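Local coordinates for protein tRNA(Phe) 7-((3-amino-3-carboxypropyl)-4-demethylwyosine(37)-N(4))-methyltransferase 1 (Pyrococcus horikoshii, PDB 2IT2) that probably methylates the N-4 position of a wybutosine precursor at position 37 of tRNA(Phe), using S-adenosyl-L-methionine in wyosine biosynthesis, at residues Ile58-Met63 with Tyr85-Ala90; Val119-Leu124 with Leu143-Arg148. All coordinates share one frame; numbering follows the deposited sequence.

Interaction 1: residues Ile58-Met63 with Tyr85-Ala90; sequences ISVMEM and YEVLEA
While V60 meets V87 and A90 across the contact, the aromatic ring of Y85 sits well apart from the strand: one of its faces carries E89 from the next turn of the same helix, whose CG stands 3.5 Å above the Y85 ring plane, displaced toward the rim. On the strand side everything turns on V60, which points at the helix. Its CB lies 3.9 Å from A90 CB, and the small methyl of alanine lets the backbones come close, with V60 CA and A90 CA 6.5 Å apart. V60 CG1, anti to the backbone N (chi1 168°), also brushes A90 CB, whereas the other branch, CG2, reaches V87 CG1 at 4.0 Å. Helix 84-91 belongs to a beta-alpha-beta crossover: it joins strands 73-78 and 98-112, which flank strand 48-63 and both run antiparallel to it, so the helix packs over the middle strand of the three. No hydrogen bond spans the two segments, and the contact is entirely apolar and buried. L99 and L170 add apolar surface beside V60 and V87, respectively. Farther along the strand, E62 OE1 accepts hydrogen bonds from H94 ND1 and R95 N, tying the strand to the chain just beyond the helix.

Interaction 2: residues Val119-Leu124 with Leu143-Arg148; sequences VKLVNL and LIVEIR
Between V145 and I147, which meet helix residues L121 and V122, E146 starts out away from the helix, and its OE2 is held by a hydrogen bond from H109 NE2 and, more weakly, by a long ion pair with K136 NZ. The two partners come from the strands on either side, 98-112 and 134-138, so the buried carboxylate bridges its neighbours; the nearby lysine would probably help to stabilise its negative charge. The helix-facing side is wholly apolar. V145 points at the helix and makes most of the strand's contact: its CG1, anti to the backbone N (chi1 164°), touches V122 CG2 at 3.8 Å and L121 CD2 at 3.9 Å, so one methyl is shared by two consecutive helix residues. L121 divides its branches between two strand residues, for while CD2 leans on V145, its CD1 lies 4.2 Å from I147 CD1. I147 starts out less directly toward the helix, but its extended chain (chi2 176°) brings CD1 nearer. A118 and A125 continue the helix face against V145 and I147. Outside this core the second subunit draws near: N123 ND2 donates a hydrogen bond to S137 OG of that subunit, and R148 makes a cation-pi contact with its Y132. The axes of segments 119-124 and 143-148 are practically parallel, 2° apart, with a closest approach of 9.0 Å, as expected for a beta-alpha-beta crossover in which helix 115-127 links strands 98-112 and 134-138 and packs over strand 143-148 between them.

Interactions 1 and 2 lie at distant parts of one antiparallel sheet, on opposite sides of the chain's centre, with their own centres 32 Å apart and their nearest atoms about 13 Å apart. They do not touch. Strand 98-112 connects them: it pairs with strand 48-63 of interaction 1 and with strand 143-148 of interaction 2, and along the chain it follows the helix of the first and precedes the helix of the second. The topology is thus repeated, each helix covering a strand inserted between the two that it joins. The surroundings differ: the second subunit reaches interaction 2, whereas helix 167-194 of the same chain packs beside interaction 1.

Interaction 1: residues Ile58-Met63 with Tyr85-Ala90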
loop_
_atom_site.group_PDB
_atom_site.type_symbol
_atom_site.label_atom_id
_atom_site.label_comp_id
_atom_site.label_asym_id
_atom_site.label_seq_id
_atom_site.Cartn_x
_atom_site.Cartn_y
_atom_site.Cartn_z
ATOM N N ILE B 58 5.024 3.410 14.771
ATOM C CA ILE B 58 6.472 3.300 14.638
ATOM C C ILE B 58 6.749 2.028 15.414
ATOM O O ILE B 58 6.190 1.811 16.492
ATOM C CB ILE B 58 7.228 4.490 15.283
ATOM C CG1 ILE B 58 6.893 5.780 14.525
ATOM C CG2 ILE B 58 8.747 4.226 15.260
ATOM C CD1 ILE B 58 7.363 7.042 15.205
ATOM N N SER B 59 7.589 1.168 14.865
ATOM C CA SER B 59 7.858 -0.079 15.540
ATOM C C SER B 59 9.288 -0.547 15.398
ATOM O O SER B 59 9.970 -0.216 14.440
ATOM C CB SER B 59 6.945 -1.168 14.974
ATOM O OG SER B 59 5.601 -0.730 14.841
ATOM N N VAL B 60 9.738 -1.300 16.390
ATOM C CA VAL B 60 11.042 -1.927 16.340
ATOM C C VAL B 60 10.621 -3.369 16.528
ATOM O O VAL B 60 10.114 -3.744 17.589
ATOM C CB VAL B 60 11.962 -1.512 17.487
ATOM C CG1 VAL B 60 13.161 -2.441 17.516
ATOM C CG2 VAL B 60 12.428 -0.077 17.287
HETATM N N MSE B 61 10.791 -4.174 15.491
HETATM C CA MSE B 61 10.369 -5.559 15.567
HETATM C C MSE B 61 11.307 -6.514 14.856
HETATM O O MSE B 61 12.055 -6.123 13.961
HETATM C CB MSE B 61 8.946 -5.689 15.009
HETATM C CG MSE B 61 8.754 -5.151 13.601
HETATM SE SE MSE B 61 9.257 -6.410 12.233
HETATM C CE MSE B 61 7.544 -7.178 11.811
ATOM N N GLU B 62 11.289 -7.768 15.291
ATOM C CA GLU B 62 12.128 -8.780 14.673
ATOM C C GLU B 62 11.283 -9.839 13.987
ATOM O O GLU B 62 10.257 -10.274 14.507
ATOM C CB GLU B 62 13.061 -9.437 15.698
ATOM C CG GLU B 62 12.404 -9.966 16.953
ATOM C CD GLU B 62 13.400 -10.653 17.882
ATOM O OE1 GLU B 62 14.486 -10.081 18.141
ATOM O OE2 GLU B 62 13.096 -11.766 18.361
HETATM N N MSE B 63 11.717 -10.236 12.798
HETATM C CA MSE B 63 11.010 -11.243 12.020
HETATM C C MSE B 63 12.025 -12.048 11.219
HETATM O O MSE B 63 13.118 -11.565 10.936
HETATM C CB MSE B 63 9.993 -10.570 11.092
HETATM C CG MSE B 63 10.573 -9.559 10.109
HETATM SE SE MSE B 63 9.188 -8.610 9.142
HETATM C CE MSE B 63 10.028 -6.884 8.989
ATOM N N TYR B 85 15.791 7.350 23.332
ATOM C CA TYR B 85 15.803 6.476 24.524
ATOM C C TYR B 85 14.859 5.298 24.370
ATOM O O TYR B 85 15.252 4.150 24.571
ATOM C CB TYR B 85 15.414 7.249 25.801
ATOM C CG TYR B 85 15.228 6.337 26.997
ATOM C CD1 TYR B 85 16.329 5.793 27.662
ATOM C CD2 TYR B 85 13.952 6.009 27.459
ATOM C CE1 TYR B 85 16.164 4.945 28.754
ATOM C CE2 TYR B 85 13.777 5.160 28.553
ATOM C CZ TYR B 85 14.889 4.635 29.197
ATOM O OH TYR B 85 14.733 3.805 30.285
ATOM N N GLU B 86 13.610 5.599 24.033
ATOM C CA GLU B 86 12.599 4.574 23.834
ATOM C C GLU B 86 13.051 3.544 22.797
ATOM O O GLU B 86 12.937 2.339 23.011
ATOM C CB GLU B 86 11.277 5.209 23.373
ATOM C CG GLU B 86 10.512 5.959 24.457
ATOM C CD GLU B 86 9.211 6.571 23.956
ATOM O OE1 GLU B 86 9.263 7.452 23.067
ATOM O OE2 GLU B 86 8.139 6.169 24.456
ATOM N N VAL B 87 13.569 4.025 21.673
ATOM C CA VAL B 87 13.996 3.132 20.608
ATOM C C VAL B 87 15.175 2.278 21.059
ATOM O O VAL B 87 15.211 1.076 20.807
ATOM C CB VAL B 87 14.337 3.940 19.327
ATOM C CG1 VAL B 87 14.829 3.008 18.235
ATOM C CG2 VAL B 87 13.092 4.702 18.847
ATOM N N LEU B 88 16.128 2.895 21.745
ATOM C CA LEU B 88 17.290 2.157 22.225
ATOM C C LEU B 88 16.896 1.048 23.192
ATOM O O LEU B 88 17.487 -0.033 23.182
ATOM C CB LEU B 88 18.263 3.108 22.904
ATOM C CG LEU B 88 18.868 4.151 21.966
ATOM C CD1 LEU B 88 19.550 5.237 22.781
ATOM C CD2 LEU B 88 19.841 3.472 21.020
ATOM N N GLU B 89 15.910 1.324 24.039
ATOM C CA GLU B 89 15.432 0.329 24.994
ATOM C C GLU B 89 14.838 -0.882 24.272
ATOM O O GLU B 89 14.977 -2.013 24.734
ATOM C CB GLU B 89 14.369 0.934 25.908
ATOM C CG GLU B 89 14.889 2.029 26.807
ATOM C CD GLU B 89 15.846 1.509 27.855
ATOM O OE1 GLU B 89 16.954 1.055 27.491
ATOM O OE2 GLU B 89 15.485 1.552 29.050
ATOM N N ALA B 90 14.162 -0.643 23.150
ATOM C CA ALA B 90 13.567 -1.730 22.379
ATOM C C ALA B 90 14.680 -2.516 21.688
ATOM O O ALA B 90 14.679 -3.744 21.697
ATOM C CB ALA B 90 12.582 -1.171 21.335
#

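Interaction 2: residues Val119-Leu124 with Leu143-Arg148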
loop_
_atom_site.group_PDB
_atom_site.type_symbol
_atom_site.label_atom_id
_atom_site.label_comp_id
_atom_site.label_asym_id
_atom_site.label_seq_id
_atom_site.Cartn_x
_atom_site.Cartn_y
_atom_site.Cartn_z
ATOM N N VAL B 119 -17.392 6.221 -3.345
ATOM C CA VAL B 119 -16.519 7.003 -4.216
ATOM C C VAL B 119 -16.358 8.444 -3.724
ATOM O O VAL B 119 -15.283 9.035 -3.846
ATOM C CB VAL B 119 -17.053 7.005 -5.653
ATOM C CG1 VAL B 119 -16.205 7.910 -6.537
ATOM C CG2 VAL B 119 -17.047 5.594 -6.183
ATOM N N LYS B 120 -17.426 9.016 -3.175
ATOM C CA LYS B 120 -17.337 10.367 -2.648
ATOM C C LYS B 120 -16.320 10.419 -1.512
ATOM O O LYS B 120 -15.536 11.354 -1.428
ATOM C CB LYS B 120 -18.685 10.830 -2.117
ATOM C CG LYS B 120 -19.669 11.194 -3.194
ATOM C CD LYS B 120 -21.007 11.558 -2.581
ATOM C CE LYS B 120 -20.889 12.698 -1.566
ATOM N NZ LYS B 120 -20.312 13.938 -2.155
ATOM N N LEU B 121 -16.342 9.414 -0.638
ATOM C CA LEU B 121 -15.418 9.372 0.497
ATOM C C LEU B 121 -13.979 9.153 0.046
ATOM O O LEU B 121 -13.060 9.763 0.580
ATOM C CB LEU B 121 -15.830 8.263 1.478
ATOM C CG LEU B 121 -14.866 7.937 2.640
ATOM C CD1 LEU B 121 -14.638 9.173 3.497
ATOM C CD2 LEU B 121 -15.435 6.813 3.507
ATOM N N VAL B 122 -13.789 8.274 -0.932
ATOM C CA VAL B 122 -12.447 8.005 -1.422
ATOM C C VAL B 122 -11.844 9.285 -1.973
ATOM O O VAL B 122 -10.702 9.636 -1.675
ATOM C CB VAL B 122 -12.457 6.933 -2.518
ATOM C CG1 VAL B 122 -11.114 6.922 -3.246
ATOM C CG2 VAL B 122 -12.736 5.579 -1.895
ATOM N N ASN B 123 -12.624 9.995 -2.775
ATOM C CA ASN B 123 -12.131 11.230 -3.353
ATOM C C ASN B 123 -11.781 12.282 -2.299
ATOM O O ASN B 123 -10.801 13.014 -2.459
ATOM C CB ASN B 123 -13.161 11.787 -4.325
ATOM C CG ASN B 123 -13.313 10.932 -5.570
ATOM O OD1 ASN B 123 -14.298 11.067 -6.296
ATOM N ND2 ASN B 123 -12.341 10.060 -5.833
ATOM N N LEU B 124 -12.588 12.364 -1.240
ATOM C CA LEU B 124 -12.353 13.317 -0.153
ATOM C C LEU B 124 -11.084 12.931 0.600
ATOM O O LEU B 124 -10.264 13.789 0.919
ATOM C CB LEU B 124 -13.540 13.346 0.827
ATOM C CG LEU B 124 -13.325 14.179 2.100
ATOM C CD1 LEU B 124 -13.158 15.645 1.729
ATOM C CD2 LEU B 124 -14.499 14.011 3.051
ATOM N N LEU B 143 -19.767 -2.753 1.955
ATOM C CA LEU B 143 -18.783 -2.226 1.016
ATOM C C LEU B 143 -17.805 -1.460 1.902
ATOM O O LEU B 143 -18.200 -0.509 2.576
ATOM C CB LEU B 143 -19.432 -1.257 0.022
ATOM C CG LEU B 143 -18.515 -0.648 -1.054
ATOM C CD1 LEU B 143 -19.397 -0.048 -2.129
ATOM C CD2 LEU B 143 -17.588 0.414 -0.499
ATOM N N ILE B 144 -16.537 -1.862 1.891
ATOM C CA ILE B 144 -15.532 -1.200 2.724
ATOM C C ILE B 144 -14.598 -0.333 1.908
ATOM O O ILE B 144 -14.080 -0.749 0.866
ATOM C CB ILE B 144 -14.661 -2.237 3.517
ATOM C CG1 ILE B 144 -15.537 -3.065 4.467
ATOM C CG2 ILE B 144 -13.544 -1.525 4.300
ATOM C CD1 ILE B 144 -16.260 -2.264 5.515
ATOM N N VAL B 145 -14.437 0.893 2.390
ATOM C CA VAL B 145 -13.524 1.869 1.824
ATOM C C VAL B 145 -12.316 1.848 2.773
ATOM O O VAL B 145 -12.482 1.814 3.999
ATOM C CB VAL B 145 -14.127 3.283 1.850
ATOM C CG1 VAL B 145 -13.038 4.315 1.642
ATOM C CG2 VAL B 145 -15.187 3.408 0.765
ATOM N N GLU B 146 -11.111 1.827 2.215
ATOM C CA GLU B 146 -9.885 1.850 3.026
ATOM C C GLU B 146 -9.214 3.186 2.768
ATOM O O GLU B 146 -9.080 3.602 1.615
ATOM C CB GLU B 146 -8.928 0.723 2.623
ATOM C CG GLU B 146 -7.634 0.666 3.425
ATOM C CD GLU B 146 -6.846 -0.585 3.112
ATOM O OE1 GLU B 146 -6.314 -0.685 1.986
ATOM O OE2 GLU B 146 -6.767 -1.476 3.984
ATOM N N ILE B 147 -8.816 3.863 3.845
ATOM C CA ILE B 147 -8.140 5.162 3.782
ATOM C C ILE B 147 -6.719 4.936 4.301
ATOM O O ILE B 147 -6.527 4.427 5.408
ATOM C CB ILE B 147 -8.879 6.192 4.662
ATOM C CG1 ILE B 147 -10.298 6.395 4.119
ATOM C CG2 ILE B 147 -8.105 7.509 4.723
ATOM C CD1 ILE B 147 -11.154 7.310 4.965
ATOM N N ARG B 148 -5.727 5.306 3.500
ATOM C CA ARG B 148 -4.334 5.081 3.866
ATOM C C ARG B 148 -3.430 6.069 3.141
ATOM O O ARG B 148 -3.756 6.515 2.039
ATOM C CB ARG B 148 -3.969 3.640 3.491
ATOM C CG ARG B 148 -2.623 3.149 3.977
ATOM C CD ARG B 148 -2.510 1.642 3.769
ATOM N NE ARG B 148 -2.483 1.275 2.357
ATOM C CZ ARG B 148 -1.413 1.359 1.570
ATOM N NH1 ARG B 148 -0.253 1.801 2.043
ATOM N NH2 ARG B 148 -1.510 1.003 0.297
#